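Local structure of SusD homolog (Bacteroides ovatus, 4F53) at residues A[72-77]-A[312-317]; A[268-273]-A[408-413]; A[447-450]-A[454-457]. The protein probably binds glycans, possibly mucin O-glycans, as a member of the SusD/RagB family of outer-membrane lipoproteins with a TPR-like fold. All blocks are in the same frame, centred on the assembly; numbering follows the deposited sequence.

Interaction 1: residues A[72-77]-A[312-317]; sequences SGRYAT and GQYNSW
Between 72-77 and 312-317 the contact is made by R74 and Y314: the phenol oxygen of the tyrosine sits over one face of the arginine guanidinium, 3.1 Å above its plane and displaced toward the rim. The side chains approach from opposite directions, with the planes of the guanidinium and the ring 50° apart, so the two flat groups do not stack. Y314 OH lies 3.3 Å from R74 NH2 and also 3.3 Å from R74 CZ, yet no N-H of the arginine is directed at it. The N-H bonds lie in the guanidinium plane, and other partners take up NE, NH2 and NH1: NE makes a salt bridge to D64, NH2 a hydrogen bond to the carbonyl oxygen of I309, and NH1 one to the side chain of Q311. Three partners thus probably fix the rotation of the group, and the electron-rich oxygen above probably adds a mild electrostatic attraction. A bend at chi3 (-47°) turns the head of the arginine to meet them. This is the tight part, where a long side chain with several donors suits a place that must bind one strand residue and two loop residues at once. The tyrosine end is looser. Its ring offers an edge to R74, with CE1 4.1 Å from NH1, and remains partly exposed beside L67; its OH has its hydrogen bond elsewhere in the protein, so R74 is not its polar partner. Only 72 Å² is buried between the segments. The pair is sparse, while the same arginine is tied by D64, I309 and Q311; together they join two connecting loops in an irregular part of the SusD-like fold, whose helices form a TPR-like scaffold.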
ATOM      1  N   SER A  72      19.467 -14.836   0.692  1.00 46.86           N
ATOM      2  CA  SER A  72      19.294 -16.030   1.534  1.00 47.51           C
ATOM      3  C   SER A  72      17.790 -16.370   1.656  1.00 51.40           C
ATOM      4  O   SER A  72      17.404 -17.539   1.741  1.00 52.72           O
ATOM      5  CB  SER A  72      19.909 -15.802   2.911  1.00 51.60           C
ATOM      6  OG  SER A  72      19.234 -14.760   3.606  1.00 59.67           O
ATOM      7  N   GLY A  73      16.964 -15.332   1.642  1.00 44.13           N
ATOM      8  CA  GLY A  73      15.516 -15.435   1.723  1.00 42.11           C
ATOM      9  C   GLY A  73      14.883 -14.111   1.392  1.00 43.93           C
ATOM     10  O   GLY A  73      15.594 -13.135   1.114  1.00 43.92           O
ATOM     11  N   ARG A  74      13.544 -14.069   1.388  1.00 37.45           N
ATOM     12  CA  ARG A  74      12.796 -12.854   1.047  1.00 34.88           C
ATOM     13  C   ARG A  74      11.582 -12.681   1.956  1.00 36.78           C
ATOM     14  O   ARG A  74      11.173 -13.627   2.623  1.00 36.55           O
ATOM     15  CB  ARG A  74      12.323 -12.906  -0.432  1.00 31.29           C
ATOM     16  CG  ARG A  74      13.412 -13.175  -1.484  1.00 36.56           C
ATOM     17  CD  ARG A  74      12.967 -12.839  -2.909  1.00 36.49           C
ATOM     18  NE  ARG A  74      11.638 -13.362  -3.246  1.00 34.32           N
ATOM     19  CZ  ARG A  74      11.374 -14.622  -3.579  1.00 46.03           C
ATOM     20  NH1 ARG A  74      12.345 -15.524  -3.615  1.00 31.63           N
ATOM     21  NH2 ARG A  74      10.138 -14.990  -3.879  1.00 36.41           N
ATOM     22  N   TYR A  75      10.986 -11.487   1.961  1.00 33.52           N
ATOM     23  CA  TYR A  75       9.748 -11.240   2.694  1.00 32.81           C
ATOM     24  C   TYR A  75       8.632 -12.166   2.164  1.00 38.38           C
ATOM     25  O   TYR A  75       7.912 -12.764   2.954  1.00 39.07           O
ATOM     26  CB  TYR A  75       9.299  -9.771   2.573  1.00 31.77           C
ATOM     27  CG  TYR A  75      10.320  -8.722   2.961  1.00 33.17           C
ATOM     28  CD1 TYR A  75      10.583  -8.437   4.301  1.00 35.24           C
ATOM     29  CD2 TYR A  75      10.910  -7.908   1.997  1.00 33.32           C
ATOM     30  CE1 TYR A  75      11.472  -7.419   4.667  1.00 36.49           C
ATOM     31  CE2 TYR A  75      11.776  -6.867   2.349  1.00 33.08           C
ATOM     32  CZ  TYR A  75      12.056  -6.627   3.685  1.00 39.39           C
ATOM     33  OH  TYR A  75      12.928  -5.610   4.011  1.00 34.53           O
ATOM     34  N   ALA A  76       8.533 -12.302   0.820  1.00 36.45           N
ATOM     35  CA  ALA A  76       7.528 -13.091   0.113  1.00 36.43           C
ATOM     36  C   ALA A  76       7.473 -14.534   0.588  1.00 42.43           C
ATOM     37  O   ALA A  76       6.377 -15.070   0.728  1.00 41.43           O
ATOM     38  CB  ALA A  76       7.786 -13.051  -1.389  1.00 36.63           C
ATOM     39  N   THR A  77       8.639 -15.163   0.840  1.00 39.83           N
ATOM     40  CA  THR A  77       8.688 -16.563   1.276  1.00 39.67           C
ATOM     41  C   THR A  77       8.788 -16.655   2.825  1.00 41.29           C
ATOM     42  O   THR A  77       8.952 -17.735   3.365  1.00 41.58           O
ATOM     43  CB  THR A  77       9.807 -17.320   0.519  1.00 43.12           C
ATOM     44  OG1 THR A  77      11.042 -16.610   0.648  1.00 40.95           O
ATOM     45  CG2 THR A  77       9.474 -17.502  -0.948  1.00 35.90           C
ATOM     46  N   GLY A 312      16.262 -19.618  -5.740  1.00 45.45           N
ATOM     47  CA  GLY A 312      16.978 -20.761  -6.292  1.00 45.38           C
ATOM     48  C   GLY A 312      16.082 -21.775  -6.977  1.00 49.84           C
ATOM     49  O   GLY A 312      16.582 -22.771  -7.493  1.00 52.05           O
ATOM     50  N   GLN A 313      14.755 -21.545  -6.997  1.00 45.88           N
ATOM     51  CA  GLN A 313      13.788 -22.494  -7.568  1.00 45.26           C
ATOM     52  C   GLN A 313      12.926 -21.872  -8.660  1.00 46.36           C
ATOM     53  O   GLN A 313      11.759 -22.230  -8.817  1.00 45.13           O
ATOM     54  CB  GLN A 313      12.906 -23.084  -6.460  1.00 45.89           C
ATOM     55  CG  GLN A 313      13.712 -23.978  -5.526  1.00 53.49           C
ATOM     56  CD  GLN A 313      12.915 -24.604  -4.421  1.00 61.99           C
ATOM     57  OE1 GLN A 313      11.763 -24.257  -4.149  1.00 53.93           O
ATOM     58  NE2 GLN A 313      13.532 -25.544  -3.735  1.00 54.51           N
ATOM     59  N   TYR A 314      13.520 -20.960  -9.436  1.00 41.60           N
ATOM     60  CA  TYR A 314      12.848 -20.292 -10.552  1.00 39.32           C
ATOM     61  C   TYR A 314      13.119 -20.993 -11.846  1.00 43.98           C
ATOM     62  O   TYR A 314      14.248 -21.454 -12.070  1.00 41.94           O
ATOM     63  CB  TYR A 314      13.363 -18.858 -10.699  1.00 38.41           C
ATOM     64  CG  TYR A 314      12.840 -17.888  -9.672  1.00 38.26           C
ATOM     65  CD1 TYR A 314      13.502 -17.703  -8.456  1.00 40.98           C
ATOM     66  CD2 TYR A 314      11.721 -17.109  -9.931  1.00 36.67           C
ATOM     67  CE1 TYR A 314      13.021 -16.805  -7.503  1.00 40.17           C
ATOM     68  CE2 TYR A 314      11.235 -16.208  -8.991  1.00 36.50           C
ATOM     69  CZ  TYR A 314      11.893 -16.056  -7.783  1.00 40.39           C
ATOM     70  OH  TYR A 314      11.436 -15.152  -6.880  1.00 38.31           O
ATOM     71  N   ASN A 315      12.123 -20.997 -12.747  1.00 41.99           N
ATOM     72  CA  ASN A 315      12.358 -21.461 -14.114  1.00 42.69           C
ATOM     73  C   ASN A 315      13.256 -20.389 -14.758  1.00 45.97           C
ATOM     74  O   ASN A 315      13.048 -19.203 -14.466  1.00 45.61           O
ATOM     75  CB  ASN A 315      11.029 -21.626 -14.847  1.00 42.66           C
ATOM     76  CG  ASN A 315      10.334 -22.936 -14.584  1.00 55.03           C
ATOM     77  OD1 ASN A 315      10.958 -23.995 -14.449  1.00 48.57           O
ATOM     78  ND2 ASN A 315       9.017 -22.898 -14.577  1.00 43.35           N
ATOM     79  N   SER A 316      14.280 -20.772 -15.537  1.00 43.76           N
ATOM     80  CA  SER A 316      15.240 -19.804 -16.119  1.00 43.51           C
ATOM     81  C   SER A 316      14.608 -18.737 -17.044  1.00 46.60           C
ATOM     82  O   SER A 316      15.270 -17.732 -17.310  1.00 46.96           O
ATOM     83  CB  SER A 316      16.363 -20.515 -16.871  1.00 44.28           C
ATOM     84  OG  SER A 316      15.867 -21.185 -18.016  1.00 50.97           O
ATOM     85  N   TRP A 317      13.368 -18.944 -17.527  1.00 41.73           N
ATOM     86  CA  TRP A 317      12.715 -17.976 -18.419  1.00 40.84           C
ATOM     87  C   TRP A 317      11.712 -17.076 -17.699  1.00 41.87           C
ATOM     88  O   TRP A 317      11.008 -16.315 -18.364  1.00 41.20           O
ATOM     89  CB  TRP A 317      12.026 -18.683 -19.606  1.00 40.38           C
ATOM     90  CG  TRP A 317      12.948 -19.483 -20.485  1.00 42.26           C
ATOM     91  CD1 TRP A 317      14.313 -19.460 -20.491  1.00 45.33           C
ATOM     92  CD2 TRP A 317      12.559 -20.422 -21.492  1.00 43.52           C
ATOM     93  NE1 TRP A 317      14.796 -20.368 -21.391  1.00 46.31           N
ATOM     94  CE2 TRP A 317      13.742 -20.962 -22.038  1.00 48.96           C
ATOM     95  CE3 TRP A 317      11.321 -20.849 -22.001  1.00 45.39           C
ATOM     96  CZ2 TRP A 317      13.726 -21.918 -23.068  1.00 50.49           C
ATOM     97  CZ3 TRP A 317      11.304 -21.810 -23.003  1.00 48.94           C
ATOM     98  CH2 TRP A 317      12.494 -22.337 -23.526  1.00 51.07           C
TER

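Interaction 2: residues A[268-273]-A[408-413]; sequences TCYMNA and GAINTN
Y270 reaches from helix 265-273 to the loop at I410 and T412, and its outer half makes most of the contact. CB leaves the helix with CG beside the backbone N (chi1 -79°), which carries the ring out toward the loop at about a right angle to the I410 side chain. Beyond CG the two CE atoms meet different methyl groups: CE2 meets I410 CD1 at 3.9 Å, while CE1 lies 4.0 Å from T412 CG2. CZ is equally near I410 CG2 and T412 CG2. At the tip, OH is 3.6 Å from I410 CG2 and equally far from T412 CG2, but its polar partner is the carbonyl oxygen of K456, to which it hydrogen-bonds. The loop is irregular yet extended enough to alternate: I410 and T412 point at the helix, A409 and N411 away from it. It precedes helix 423-438, one of the helices of this largely alpha-helical SusD-like fold, and W435 of that helix meets the Y270 ring with planes about 65° apart. A phenylalanine here would probably leave K456 O without its hydroxyl partner and take away the residue's nearest contact with both CG2 methyls. Beta-branched residues suit the loop positions. T412 holds OG1 anti to the backbone N (chi1 -178°), giving the hydroxyl to E428 and the methyl to the tyrosine; I410 spreads CG2 and CD1 apart, and CD1 also touches C269 CB, 3.9 Å away.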
ATOM      1  N   THR A 268      -2.722 -10.445 -13.172  1.00 31.34           N
ATOM      2  CA  THR A 268      -3.115 -10.784 -14.534  1.00 30.95           C
ATOM      3  C   THR A 268      -4.332 -11.754 -14.525  1.00 36.18           C
ATOM      4  O   THR A 268      -5.146 -11.680 -15.440  1.00 35.93           O
ATOM      5  CB  THR A 268      -1.930 -11.286 -15.392  1.00 36.22           C
ATOM      6  OG1 THR A 268      -1.373 -12.459 -14.810  1.00 37.05           O
ATOM      7  CG2 THR A 268      -0.832 -10.205 -15.579  1.00 31.82           C
ATOM      8  N   CYS A 269      -4.504 -12.595 -13.491  1.00 34.38           N
ATOM      9  CA  CYS A 269      -5.671 -13.488 -13.399  1.00 35.81           C
ATOM     10  C   CYS A 269      -6.990 -12.689 -13.341  1.00 36.20           C
ATOM     11  O   CYS A 269      -7.912 -12.986 -14.095  1.00 35.35           O
ATOM     12  CB  CYS A 269      -5.549 -14.427 -12.208  1.00 37.67           C
ATOM     13  SG  CYS A 269      -4.478 -15.846 -12.516  1.00 44.21           S
ATOM     14  N   TYR A 270      -7.062 -11.676 -12.463  1.00 29.97           N
ATOM     15  CA  TYR A 270      -8.251 -10.833 -12.334  1.00 29.06           C
ATOM     16  C   TYR A 270      -8.468  -9.968 -13.565  1.00 30.51           C
ATOM     17  O   TYR A 270      -9.574  -9.894 -14.072  1.00 30.15           O
ATOM     18  CB  TYR A 270      -8.144  -9.906 -11.103  1.00 28.92           C
ATOM     19  CG  TYR A 270      -8.466 -10.586  -9.788  1.00 31.22           C
ATOM     20  CD1 TYR A 270      -9.782 -10.736  -9.364  1.00 32.51           C
ATOM     21  CD2 TYR A 270      -7.451 -11.029  -8.940  1.00 31.78           C
ATOM     22  CE1 TYR A 270     -10.087 -11.347  -8.149  1.00 31.03           C
ATOM     23  CE2 TYR A 270      -7.744 -11.634  -7.714  1.00 31.95           C
ATOM     24  CZ  TYR A 270      -9.066 -11.795  -7.329  1.00 33.23           C
ATOM     25  OH  TYR A 270      -9.384 -12.347  -6.128  1.00 28.21           O
HETATM   26  N   MSE A 271      -7.391  -9.325 -14.050  1.00 26.12           N
HETATM   27  CA  MSE A 271      -7.482  -8.354 -15.135  1.00 25.17           C
HETATM   28  C   MSE A 271      -7.720  -9.002 -16.476  1.00 29.55           C
HETATM   29  O   MSE A 271      -8.448  -8.416 -17.268  1.00 29.56           O
HETATM   30  CB  MSE A 271      -6.290  -7.413 -15.114  1.00 25.38           C
HETATM   31  CG  MSE A 271      -6.315  -6.549 -13.856  1.00 28.96           C
HETATM   32 SE   MSE A 271      -4.822  -5.354 -13.757  0.75 33.56          SE
HETATM   33  CE  MSE A 271      -5.420  -4.092 -15.025  1.00 29.44           C
ATOM     34  N   ASN A 272      -7.242 -10.238 -16.689  1.00 28.09           N
ATOM     35  CA  ASN A 272      -7.557 -11.011 -17.908  1.00 29.07           C
ATOM     36  C   ASN A 272      -9.018 -11.450 -17.873  1.00 35.14           C
ATOM     37  O   ASN A 272      -9.709 -11.265 -18.855  1.00 35.64           O
ATOM     38  CB  ASN A 272      -6.629 -12.236 -18.083  1.00 26.41           C
ATOM     39  CG  ASN A 272      -5.269 -11.854 -18.602  1.00 37.46           C
ATOM     40  OD1 ASN A 272      -5.083 -10.801 -19.187  1.00 39.44           O
ATOM     41  ND2 ASN A 272      -4.297 -12.707 -18.449  1.00 29.58           N
ATOM     42  N   ALA A 273      -9.516 -11.956 -16.710  1.00 33.88           N
ATOM     43  CA  ALA A 273     -10.914 -12.398 -16.562  1.00 33.45           C
ATOM     44  C   ALA A 273     -11.888 -11.261 -16.855  1.00 36.11           C
ATOM     45  O   ALA A 273     -12.957 -11.499 -17.411  1.00 35.22           O
ATOM     46  CB  ALA A 273     -11.148 -12.918 -15.164  1.00 33.70           C
ATOM     47  N   GLY A 408      -1.702 -22.545 -10.247  1.00 38.69           N
ATOM     48  CA  GLY A 408      -2.536 -22.535  -9.057  1.00 37.28           C
ATOM     49  C   GLY A 408      -3.889 -21.954  -9.382  1.00 42.08           C
ATOM     50  O   GLY A 408      -4.207 -21.751 -10.557  1.00 41.19           O
ATOM     51  N   ALA A 409      -4.713 -21.697  -8.359  1.00 39.78           N
ATOM     52  CA  ALA A 409      -6.032 -21.143  -8.620  1.00 39.33           C
ATOM     53  C   ALA A 409      -6.483 -20.227  -7.525  1.00 42.73           C
ATOM     54  O   ALA A 409      -6.254 -20.518  -6.351  1.00 43.46           O
ATOM     55  CB  ALA A 409      -7.047 -22.256  -8.802  1.00 41.01           C
ATOM     56  N   ILE A 410      -7.093 -19.093  -7.917  1.00 38.36           N
ATOM     57  CA  ILE A 410      -7.717 -18.140  -7.002  1.00 37.21           C
ATOM     58  C   ILE A 410      -9.155 -18.629  -6.817  1.00 44.18           C
ATOM     59  O   ILE A 410      -9.873 -18.822  -7.803  1.00 45.81           O
ATOM     60  CB  ILE A 410      -7.635 -16.659  -7.469  1.00 37.75           C
ATOM     61  CG1 ILE A 410      -6.164 -16.170  -7.528  1.00 37.20           C
ATOM     62  CG2 ILE A 410      -8.473 -15.768  -6.532  1.00 35.33           C
ATOM     63  CD1 ILE A 410      -5.914 -15.010  -8.404  1.00 37.76           C
ATOM     64  N   ASN A 411      -9.566 -18.872  -5.590  1.00 41.70           N
ATOM     65  CA  ASN A 411     -10.927 -19.361  -5.390  1.00 43.29           C
ATOM     66  C   ASN A 411     -11.866 -18.193  -5.073  1.00 46.01           C
ATOM     67  O   ASN A 411     -11.986 -17.774  -3.914  1.00 47.55           O
ATOM     68  CB  ASN A 411     -10.948 -20.452  -4.314  1.00 51.01           C
ATOM     69  CG  ASN A 411     -10.050 -21.633  -4.687  1.00 94.90           C
ATOM     70  OD1 ASN A 411     -10.169 -22.254  -5.768  1.00 87.33           O
ATOM     71  ND2 ASN A 411      -9.081 -21.927  -3.823  1.00 91.72           N
ATOM     72  N   THR A 412     -12.490 -17.633  -6.125  1.00 40.40           N
ATOM     73  CA  THR A 412     -13.420 -16.499  -5.987  1.00 39.32           C
ATOM     74  C   THR A 412     -14.391 -16.477  -7.154  1.00 44.11           C
ATOM     75  O   THR A 412     -14.015 -16.850  -8.260  1.00 45.80           O
ATOM     76  CB  THR A 412     -12.664 -15.124  -5.883  1.00 36.29           C
ATOM     77  OG1 THR A 412     -13.639 -14.113  -5.719  1.00 34.40           O
ATOM     78  CG2 THR A 412     -11.877 -14.751  -7.158  1.00 32.42           C
ATOM     79  N   ASN A 413     -15.586 -15.940  -6.935  1.00 39.79           N
ATOM     80  CA  ASN A 413     -16.591 -15.782  -7.994  1.00 40.35           C
ATOM     81  C   ASN A 413     -16.870 -14.299  -8.258  1.00 40.28           C
ATOM     82  O   ASN A 413     -17.806 -13.975  -8.998  1.00 39.98           O
ATOM     83  CB  ASN A 413     -17.895 -16.510  -7.640  1.00 49.21           C
ATOM     84  CG  ASN A 413     -18.045 -17.842  -8.328  1.00 93.76           C
ATOM     85  OD1 ASN A 413     -17.978 -17.949  -9.562  1.00 89.37           O
ATOM     86  ND2 ASN A 413     -18.261 -18.887  -7.539  1.00 93.44           N
TER

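Interaction 3: residues A[447-450]-A[454-457]; sequences TEYR and YPKL. With GOL (glycerol), chain F.
The ring of Y449 presents its face to L457 and its edge to the backbone of P455. Y449 CG is anti to the backbone N (chi1 171°), which swings the ring off helix 442-452 and over the chain that follows it. The two side chains cross obliquely, and L457 CD1 lies 4.0 Å from the ring centroid, 16° off the normal: a CH-pi contact, for which a branched leucine with a projecting methyl is well suited. At the ring edge, near its plane, P455 O comes to 3.1 Å from Y449 CE1. The cis peptide before P455 probably helps to turn the chain back here, and Y454 O receives a CA-H...O contact from Y449 CA over 3.3 Å. Y454 turns its CB away from the helix, and its OH hydrogen-bonds to E424. A tyrosine rather than a phenylalanine suits the position because of a water: Y449 OH is 2.8 Å from one that accepts a hydrogen bond from L457 N. A glycerol, probably taken up from the crystallisation liquor, is a further, incidental partner, with O2 2.9 Å from Y449 OH. O1 of that glycerol gives a weak bond to L457 O, and R307 holds the same molecule. The water thus bridges the tyrosine tip to the backbone, tying helix end and following loop together. Chemically, the methyl meets the electron-rich face and the carbonyl the electropositive edge, so each ring surface has a suitable mate; the hydroxyl end, hydrated and able to hold a polyol, is the polar side of an otherwise packed contact.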
ATOM      1  N   THR A 447      -2.526  -3.676   3.585  1.00 27.84           N
ATOM      2  CA  THR A 447      -3.313  -3.312   4.766  1.00 28.21           C
ATOM      3  C   THR A 447      -4.813  -3.653   4.525  1.00 30.79           C
ATOM      4  O   THR A 447      -5.476  -4.190   5.405  1.00 31.27           O
ATOM      5  CB  THR A 447      -3.087  -1.824   5.088  1.00 32.50           C
ATOM      6  OG1 THR A 447      -1.701  -1.624   5.392  1.00 32.58           O
ATOM      7  CG2 THR A 447      -3.926  -1.346   6.223  1.00 26.23           C
ATOM      8  N   GLU A 448      -5.316  -3.371   3.330  1.00 25.80           N
ATOM      9  CA  GLU A 448      -6.730  -3.594   3.009  1.00 25.19           C
ATOM     10  C   GLU A 448      -7.053  -5.080   2.841  1.00 28.06           C
ATOM     11  O   GLU A 448      -8.154  -5.501   3.182  1.00 27.10           O
ATOM     12  CB  GLU A 448      -7.143  -2.746   1.778  1.00 25.18           C
ATOM     13  CG  GLU A 448      -7.225  -1.267   2.188  1.00 33.92           C
ATOM     14  CD  GLU A 448      -8.246  -0.966   3.280  1.00 43.24           C
ATOM     15  OE1 GLU A 448      -9.432  -0.818   2.920  1.00 40.41           O
ATOM     16  OE2 GLU A 448      -7.892  -0.951   4.485  1.00 38.14           O
ATOM     17  N   TYR A 449      -6.073  -5.870   2.370  1.00 26.07           N
ATOM     18  CA  TYR A 449      -6.206  -7.316   2.233  1.00 25.54           C
ATOM     19  C   TYR A 449      -6.352  -7.949   3.637  1.00 28.23           C
ATOM     20  O   TYR A 449      -7.232  -8.797   3.877  1.00 27.09           O
ATOM     21  CB  TYR A 449      -5.007  -7.902   1.471  1.00 25.95           C
ATOM     22  CG  TYR A 449      -5.010  -9.404   1.507  1.00 28.91           C
ATOM     23  CD1 TYR A 449      -5.897 -10.134   0.722  1.00 31.30           C
ATOM     24  CD2 TYR A 449      -4.219 -10.102   2.426  1.00 29.70           C
ATOM     25  CE1 TYR A 449      -5.966 -11.520   0.807  1.00 34.03           C
ATOM     26  CE2 TYR A 449      -4.269 -11.495   2.509  1.00 30.81           C
ATOM     27  CZ  TYR A 449      -5.141 -12.199   1.691  1.00 38.87           C
ATOM     28  OH  TYR A 449      -5.232 -13.566   1.757  1.00 43.29           O
ATOM     29  N   ARG A 450      -5.489  -7.514   4.562  1.00 22.74           N
ATOM     30  CA  ARG A 450      -5.531  -7.993   5.932  1.00 22.87           C
ATOM     31  C   ARG A 450      -6.842  -7.599   6.612  1.00 29.45           C
ATOM     32  O   ARG A 450      -7.469  -8.437   7.228  1.00 30.40           O
ATOM     33  CB  ARG A 450      -4.348  -7.460   6.726  1.00 20.15           C
ATOM     34  CG  ARG A 450      -3.008  -8.045   6.284  1.00 23.67           C
ATOM     35  CD  ARG A 450      -1.890  -7.415   7.118  1.00 26.18           C
ATOM     36  NE  ARG A 450      -1.511  -6.079   6.622  1.00 28.18           N
ATOM     37  CZ  ARG A 450      -0.755  -5.216   7.300  1.00 38.57           C
ATOM     38  NH1 ARG A 450      -0.316  -5.518   8.517  1.00 24.42           N
ATOM     39  NH2 ARG A 450      -0.447  -4.044   6.776  1.00 28.26           N
ATOM     40  N   TYR A 454      -9.953  -9.283   1.248  1.00 25.06           N
ATOM     41  CA  TYR A 454     -10.072  -9.173  -0.210  1.00 23.67           C
ATOM     42  C   TYR A 454      -8.954  -8.348  -0.831  1.00 29.06           C
ATOM     43  O   TYR A 454      -8.389  -7.474  -0.171  1.00 30.22           O
ATOM     44  CB  TYR A 454     -11.442  -8.589  -0.601  1.00 24.45           C
ATOM     45  CG  TYR A 454     -12.602  -9.313   0.037  1.00 27.26           C
ATOM     46  CD1 TYR A 454     -12.778 -10.693  -0.141  1.00 29.87           C
ATOM     47  CD2 TYR A 454     -13.486  -8.643   0.880  1.00 26.83           C
ATOM     48  CE1 TYR A 454     -13.833 -11.373   0.469  1.00 28.67           C
ATOM     49  CE2 TYR A 454     -14.535  -9.318   1.507  1.00 27.60           C
ATOM     50  CZ  TYR A 454     -14.708 -10.678   1.289  1.00 34.41           C
ATOM     51  OH  TYR A 454     -15.757 -11.332   1.880  1.00 36.51           O
ATOM     52  N   PRO A 455      -8.614  -8.598  -2.116  1.00 26.96           N
ATOM     53  CA  PRO A 455      -9.135  -9.681  -2.988  1.00 26.61           C
ATOM     54  C   PRO A 455      -8.601 -11.039  -2.544  1.00 30.22           C
ATOM     55  O   PRO A 455      -7.594 -11.112  -1.819  1.00 27.96           O
ATOM     56  CB  PRO A 455      -8.578  -9.295  -4.379  1.00 27.62           C
ATOM     57  CG  PRO A 455      -7.244  -8.695  -4.034  1.00 31.89           C
ATOM     58  CD  PRO A 455      -7.500  -7.871  -2.776  1.00 26.81           C
ATOM     59  N   LYS A 456      -9.239 -12.111  -2.994  1.00 31.03           N
ATOM     60  CA  LYS A 456      -8.700 -13.451  -2.729  1.00 33.08           C
ATOM     61  C   LYS A 456      -7.382 -13.581  -3.520  1.00 37.33           C
ATOM     62  O   LYS A 456      -7.325 -13.184  -4.680  1.00 37.05           O
ATOM     63  CB  LYS A 456      -9.704 -14.569  -3.107  1.00 34.82           C
ATOM     64  CG  LYS A 456     -11.057 -14.491  -2.404  1.00 34.22           C
ATOM     65  CD  LYS A 456     -10.996 -14.460  -0.869  1.00 47.65           C
ATOM     66  CE  LYS A 456     -10.484 -15.725  -0.203  1.00 65.40           C
ATOM     67  NZ  LYS A 456     -11.412 -16.874  -0.375  1.00 86.78           N
ATOM     68  N   LEU A 457      -6.314 -13.995  -2.859  1.00 33.50           N
ATOM     69  CA  LEU A 457      -5.003 -14.160  -3.475  1.00 33.24           C
ATOM     70  C   LEU A 457      -4.560 -15.616  -3.404  1.00 38.43           C
ATOM     71  O   LEU A 457      -5.060 -16.390  -2.575  1.00 38.66           O
ATOM     72  CB  LEU A 457      -3.942 -13.278  -2.757  1.00 32.81           C
ATOM     73  CG  LEU A 457      -4.113 -11.750  -2.785  1.00 33.51           C
ATOM     74  CD1 LEU A 457      -3.113 -11.100  -1.846  1.00 31.43           C
ATOM     75  CD2 LEU A 457      -3.987 -11.211  -4.213  1.00 31.75           C
TER
HETATM   76  C1  GOL F 604      -2.891 -16.303   0.944  1.00 58.29           C
HETATM   77  O1  GOL F 604      -3.830 -16.772  -0.033  1.00 57.79           O
HETATM   78  C2  GOL F 604      -2.315 -14.940   0.629  1.00 56.32           C
HETATM   79  O2  GOL F 604      -2.404 -14.103   1.785  1.00 53.45           O
HETATM   80  C3  GOL F 604      -0.869 -15.020   0.190  1.00 54.63           C
HETATM   81  O3  GOL F 604      -0.442 -13.763  -0.332  1.00 51.79           O
HETATM   82  O   HOH W   1      -6.882 -14.886  -0.103  1.00 32.46           O

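Overall arrangement
From the N terminus, the chain passes 72-77 and runs through much of the helical fold before 312-317 returns to close interaction 1. Helix 265-273 lies within that long excursion, and its partner 408-413 comes only after it has closed, so interactions 1 and 2 cross. Interaction 3 follows both in series, a short return of only three intervening residues at the end of helix 442-452. Interactions 2 and 3 touch, K456 O bringing the returning loop to Y270 of helix 265-273 and to I410 of the 408-413 loop. Interaction 1 stands apart, its centre about 22 Å from that of interaction 2 and 23 Å from that of interaction 3, joining two other loops.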